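Local coordinates for protein chitinase (Chromobacterium violaceum, PDB 4TXG) that probably binds chitin and hydrolyses its O-glycosidic bonds, as a bacterial chitinase of glycoside hydrolase family 18, at residues G664-G669 with I675-T680; M277-D282 with L335-K340. One frame throughout, in Å; residues are numbered along the deposited sequence.

Contact 1 (G664-G669 with I675-T680); sequences GGFKLG and INPKLT
Pro677 lies against the ring of Phe666, with CB over one face: Pro677 CB is 3.6 Å from the ring centroid and 16° off the normal, a CH-pi contact displaced slightly toward the rim. CB and CG of the proline both approach CZ, the far end of the ring. Ile675 comes from another direction, its CG2 branch meeting Phe666 CE1 at the ring edge, 3.7 Å away. With CG beside its own backbone N (chi1 -74°), Phe666 directs its ring back toward these two residues, and Glu381 and Thr382 of the catalytic-domain sequence touch it as well.

Next to the ring the backbones pair. Gly664 N donates to Lys678 O at 2.9 Å, and Lys678 N donates to Gly664 O at 2.7 Å, which makes a hydrogen-bonded antiparallel pair. Gly664 O, besides accepting from Lys678 N, lies 3.3 Å from Pro677 CB. The chains stay close as far as Phe666 and Pro677 and part beyond them. Gly665, between the paired glycine and the phenylalanine, has a positive phi (65°), readily adopted by glycine.

On the more exposed flank, water takes over. Asn676 OD1 receives a bond from a water that accepts from Lys667 N, while a second water lies between Lys667 NZ and the same oxygen. The extended Lys667 chain leaves NZ 3.9 Å from Asn676 OD1, a gap that this second water spans.

Farther out, the carbonyl of Pro677 and the backbone of Leu679 pair with Val757 and Leu755 of strand 752-758, which flanks strand 678-683 across from 659-664. Strands 659-664 and 678-683 are adjacent, antiparallel and joined by a long loop: a long-loop beta hairpin at the edge of the four-stranded sheet in the C-terminal Chitinase C region.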
loop_
_atom_site.group_PDB
_atom_site.type_symbol
_atom_site.label_atom_id
_atom_site.label_comp_id
_atom_site.label_asym_id
_atom_site.label_seq_id
_atom_site.Cartn_x
_atom_site.Cartn_y
_atom_site.Cartn_z
ATOM N N GLY A 664 -20.244 9.377 -6.328
ATOM C CA GLY A 664 -20.347 9.972 -5.008
ATOM C C GLY A 664 -21.607 9.512 -4.298
ATOM O O GLY A 664 -22.280 8.591 -4.755
ATOM N N GLY A 665 -21.927 10.140 -3.171
ATOM C CA GLY A 665 -23.089 9.729 -2.399
ATOM C C GLY A 665 -22.946 8.330 -1.823
ATOM O O GLY A 665 -23.916 7.568 -1.751
ATOM N N PHE A 666 -21.731 7.988 -1.410
ATOM C CA PHE A 666 -21.489 6.703 -0.751
ATOM C C PHE A 666 -22.065 6.713 0.663
ATOM O O PHE A 666 -21.969 7.719 1.364
ATOM C CB PHE A 666 -19.990 6.397 -0.681
ATOM C CG PHE A 666 -19.379 5.976 -1.992
ATOM C CD1 PHE A 666 -19.339 4.634 -2.355
ATOM C CD2 PHE A 666 -18.833 6.917 -2.858
ATOM C CE1 PHE A 666 -18.762 4.231 -3.555
ATOM C CE2 PHE A 666 -18.250 6.521 -4.063
ATOM C CZ PHE A 666 -18.220 5.179 -4.413
ATOM N N LYS A 667 -22.661 5.601 1.086
ATOM C CA LYS A 667 -23.053 5.461 2.481
ATOM C C LYS A 667 -21.820 5.158 3.334
ATOM O O LYS A 667 -20.733 4.900 2.803
ATOM C CB LYS A 667 -24.093 4.348 2.654
ATOM C CG LYS A 667 -25.389 4.546 1.893
ATOM C CD LYS A 667 -26.201 3.260 1.962
ATOM C CE LYS A 667 -27.319 3.219 0.944
ATOM N NZ LYS A 667 -27.859 1.836 0.816
ATOM N N LEU A 668 -21.989 5.204 4.653
ATOM C CA LEU A 668 -20.959 4.705 5.556
ATOM C C LEU A 668 -20.651 3.262 5.179
ATOM O O LEU A 668 -21.536 2.526 4.738
ATOM C CB LEU A 668 -21.406 4.801 7.016
ATOM C CG LEU A 668 -21.649 6.217 7.543
ATOM C CD1 LEU A 668 -21.882 6.191 9.044
ATOM C CD2 LEU A 668 -20.478 7.124 7.204
ATOM N N GLY A 669 -19.397 2.863 5.357
ATOM C CA GLY A 669 -18.929 1.591 4.850
ATOM C C GLY A 669 -19.728 0.363 5.223
ATOM O O GLY A 669 -19.932 -0.520 4.383
ATOM N N ILE A 675 -22.474 -1.979 -3.282
ATOM C CA ILE A 675 -21.910 -0.649 -3.418
ATOM C C ILE A 675 -22.741 0.135 -4.424
ATOM O O ILE A 675 -22.728 -0.172 -5.617
ATOM C CB ILE A 675 -20.431 -0.733 -3.844
ATOM C CG1 ILE A 675 -19.675 -1.612 -2.847
ATOM C CG2 ILE A 675 -19.800 0.660 -3.892
ATOM C CD1 ILE A 675 -18.173 -1.800 -3.145
ATOM N N ASN A 676 -23.489 1.135 -3.956
ATOM C CA ASN A 676 -24.388 1.835 -4.869
ATOM C C ASN A 676 -24.300 3.362 -4.784
ATOM O O ASN A 676 -25.220 4.046 -4.315
ATOM C CB ASN A 676 -25.833 1.363 -4.662
ATOM C CG ASN A 676 -26.399 1.770 -3.336
ATOM O OD1 ASN A 676 -25.671 1.897 -2.352
ATOM N ND2 ASN A 676 -27.710 2.015 -3.305
ATOM N N PRO A 677 -23.179 3.905 -5.266
ATOM C CA PRO A 677 -23.013 5.355 -5.350
ATOM C C PRO A 677 -23.820 5.940 -6.494
ATOM O O PRO A 677 -24.364 5.215 -7.323
ATOM C CB PRO A 677 -21.523 5.514 -5.619
ATOM C CG PRO A 677 -21.189 4.281 -6.439
ATOM C CD PRO A 677 -21.988 3.186 -5.768
ATOM N N LYS A 678 -23.881 7.260 -6.534
ATOM C CA LYS A 678 -24.513 7.965 -7.635
ATOM C C LYS A 678 -23.450 8.415 -8.632
ATOM O O LYS A 678 -22.431 8.981 -8.238
ATOM C CB LYS A 678 -25.292 9.166 -7.095
ATOM C CG LYS A 678 -26.206 9.843 -8.087
ATOM C CD LYS A 678 -27.027 10.919 -7.391
ATOM C CE LYS A 678 -27.872 10.329 -6.271
ATOM N NZ LYS A 678 -28.400 11.390 -5.369
ATOM N N LEU A 679 -23.678 8.151 -9.917
ATOM C CA LEU A 679 -22.808 8.674 -10.972
ATOM C C LEU A 679 -23.339 10.017 -11.469
ATOM O O LEU A 679 -24.489 10.116 -11.902
ATOM C CB LEU A 679 -22.701 7.680 -12.131
ATOM C CG LEU A 679 -21.956 8.136 -13.394
ATOM C CD1 LEU A 679 -20.487 8.421 -13.107
ATOM C CD2 LEU A 679 -22.109 7.105 -14.517
ATOM N N THR A 680 -22.517 11.057 -11.381
ATOM C CA THR A 680 -22.920 12.369 -11.881
ATOM C C THR A 680 -22.123 12.688 -13.133
ATOM O O THR A 680 -20.902 12.566 -13.143
ATOM C CB THR A 680 -22.712 13.487 -10.841
ATOM O OG1 THR A 680 -23.553 13.246 -9.702
ATOM C CG2 THR A 680 -23.062 14.854 -11.440
HETATM O O HOH W 1 -23.314 3.388 -0.941
HETATM O O HOH W 2 -26.222 -0.315 -0.378
#

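Contact 2 (M277-D282 with L335-K340); sequences MTVNAD and LGSLNK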
loop_
_atom_site.group_PDB
_atom_site.type_symbol
_atom_site.label_atom_id
_atom_site.label_comp_id
_atom_site.label_asym_id
_atom_site.label_seq_id
_atom_site.Cartn_x
_atom_site.Cartn_y
_atom_site.Cartn_z
ATOM N N MET A 277 -5.817 15.418 12.882
ATOM C CA MET A 277 -5.119 16.368 12.020
ATOM C C MET A 277 -5.915 16.637 10.743
ATOM O O MET A 277 -5.901 17.761 10.237
ATOM C CB MET A 277 -3.703 15.869 11.671
ATOM C CG MET A 277 -2.888 16.824 10.767
ATOM S SD MET A 277 -3.038 16.458 8.987
ATOM C CE MET A 277 -1.971 15.040 8.901
ATOM N N THR A 278 -6.621 15.621 10.230
ATOM C CA THR A 278 -7.368 15.800 8.981
ATOM C C THR A 278 -8.833 16.155 9.167
ATOM O O THR A 278 -9.432 16.726 8.269
ATOM C CB THR A 278 -7.312 14.536 8.079
ATOM O OG1 THR A 278 -7.888 13.416 8.765
ATOM C CG2 THR A 278 -5.874 14.214 7.696
ATOM N N VAL A 279 -9.425 15.795 10.304
ATOM C CA VAL A 279 -10.859 16.020 10.510
ATOM C C VAL A 279 -11.094 16.573 11.908
ATOM O O VAL A 279 -10.667 15.977 12.897
ATOM C CB VAL A 279 -11.686 14.713 10.312
ATOM C CG1 VAL A 279 -13.180 14.950 10.596
ATOM C CG2 VAL A 279 -11.501 14.156 8.888
ATOM N N ASN A 280 -11.744 17.731 11.986
ATOM C CA ASN A 280 -12.123 18.307 13.275
ATOM C C ASN A 280 -13.101 17.414 14.020
ATOM O O ASN A 280 -13.767 16.576 13.424
ATOM C CB ASN A 280 -12.756 19.688 13.088
ATOM C CG ASN A 280 -11.800 20.693 12.493
ATOM O OD1 ASN A 280 -10.668 20.830 12.953
ATOM N ND2 ASN A 280 -12.258 21.416 11.475
ATOM N N ALA A 281 -13.215 17.626 15.325
ATOM C CA ALA A 281 -14.131 16.838 16.134
ATOM C C ALA A 281 -15.587 16.988 15.681
ATOM O O ALA A 281 -16.410 16.111 15.955
ATOM C CB ALA A 281 -13.992 17.226 17.600
ATOM N N ASP A 282 -15.910 18.076 14.978
ATOM C CA ASP A 282 -17.288 18.285 14.519
ATOM C C ASP A 282 -17.568 17.708 13.135
ATOM O O ASP A 282 -18.642 17.927 12.565
ATOM C CB ASP A 282 -17.637 19.784 14.541
ATOM C CG ASP A 282 -16.886 20.594 13.486
ATOM O OD1 ASP A 282 -16.044 20.037 12.753
ATOM O OD2 ASP A 282 -17.126 21.819 13.418
ATOM N N LEU A 335 -16.213 8.761 10.891
ATOM C CA LEU A 335 -16.320 7.836 9.756
ATOM C C LEU A 335 -16.794 8.506 8.467
ATOM O O LEU A 335 -16.225 8.271 7.398
ATOM C CB LEU A 335 -17.255 6.676 10.092
ATOM C CG LEU A 335 -16.838 5.798 11.274
ATOM C CD1 LEU A 335 -17.906 4.739 11.539
ATOM C CD2 LEU A 335 -15.457 5.160 11.046
ATOM N N GLY A 336 -17.810 9.356 8.571
ATOM C CA GLY A 336 -18.384 9.977 7.387
ATOM C C GLY A 336 -17.534 11.063 6.750
ATOM O O GLY A 336 -17.820 11.520 5.637
ATOM N N SER A 337 -16.489 11.478 7.463
ATOM C CA SER A 337 -15.658 12.605 7.054
ATOM C C SER A 337 -14.260 12.210 6.617
ATOM O O SER A 337 -13.544 13.026 6.046
ATOM C CB SER A 337 -15.523 13.601 8.204
ATOM O OG SER A 337 -16.795 14.052 8.621
ATOM N N LEU A 338 -13.844 10.990 6.938
ATOM C CA LEU A 338 -12.448 10.610 6.713
ATOM C C LEU A 338 -12.044 10.623 5.244
ATOM O O LEU A 338 -10.890 10.925 4.916
ATOM C CB LEU A 338 -12.165 9.228 7.310
ATOM C CG LEU A 338 -12.155 9.211 8.842
ATOM C CD1 LEU A 338 -11.957 7.803 9.377
ATOM C CD2 LEU A 338 -11.081 10.145 9.376
ATOM N N ASN A 339 -12.966 10.295 4.349
ATOM C CA ASN A 339 -12.611 10.333 2.933
ATOM C C ASN A 339 -12.309 11.760 2.461
ATOM O O ASN A 339 -11.307 11.984 1.786
ATOM C CB ASN A 339 -13.720 9.727 2.072
ATOM C CG ASN A 339 -13.617 8.221 1.994
ATOM O OD1 ASN A 339 -12.941 7.681 1.118
ATOM N ND2 ASN A 339 -14.253 7.537 2.932
ATOM N N LYS A 340 -13.180 12.706 2.803
ATOM C CA LYS A 340 -12.931 14.114 2.464
ATOM C C LYS A 340 -11.651 14.635 3.116
ATOM O O LYS A 340 -10.901 15.415 2.515
ATOM C CB LYS A 340 -14.106 14.995 2.889
ATOM C CG LYS A 340 -15.397 14.660 2.186
ATOM C CD LYS A 340 -15.303 14.980 0.717
ATOM C CE LYS A 340 -15.898 16.345 0.430
ATOM N NZ LYS A 340 -17.391 16.444 0.632
HETATM O O HOH W 3 -8.729 11.355 6.868
#
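Val279 and Leu338 bring the two backbones closest, CA to CA 6.8 Å, where helix 273-278 has just ended and helix 338-360 is beginning; no direct hydrogen bond joins the two segments. Val279 is the first residue to leave helical angles, and its side chain points at the other segment with the two methyls dividing the work. CG1, anti to the backbone N (chi1 177°), rests on Ser337 CB at 3.6 Å. CG2, anti to the carbonyl carbon, reaches Leu338 CD2 at 4.1 Å and also lies 3.7 Å from Ser337 O. CG1 thus meets Ser337 alone, while CG2 lies near both Ser337 and Leu338, and the Val279 and Leu338 side chains meet at about a right angle.

Ser337 offers its methylene to the valine, whereas its hydroxyl is engaged elsewhere: OG bonds to the carbonyl oxygen of Gly283, in the loop that follows 277-282. That bond ties the serine to the same loop whose valine packs on it. The carbonyl of Val279 accepts from Arg334 NE, a second polar tie between this loop and the approach to helix 338-360.

Beside the apolar contact a water bridges the two segments. It donates to Thr278 OG1 and to Leu338 O, 2.9 Å each, so the end of one helix and the first turn of the other share a solvent molecule. Thr278 OG1 is also bonded to Phe274 O, one turn back in its own helix, which fixes the hydroxyl's position. Met277 and Thr278 also touch Leu345, farther along helix 338-360. A short helix of the connection after strand 247-253 is thereby packed, with its outgoing loop, beside the beginning of helix 338-360, which follows strand 308-312 in the GH18 TIM barrel.

How the contacts relate
Contact 2 comes first along the chain and closes before contact 1 opens; their centres are about 18 Å apart, on the same side of the chain's centre. They belong to different parts of the protein: contact 2 joins helices 273-278 and 338-360 of the GH18 barrel domain, contact 1 strands 659-664 and 678-683 of the C-terminal region. Even so, they touch, for Leu668 CD2 packs on Gly336 CA at 3.5 Å, close to the start of helix 338-360. Phe666 and Asn339 both meet Glu381, a further link between them. The connection leaving strand 659-664 therefore forms part of the interface seating the C-terminal sheet against the barrel.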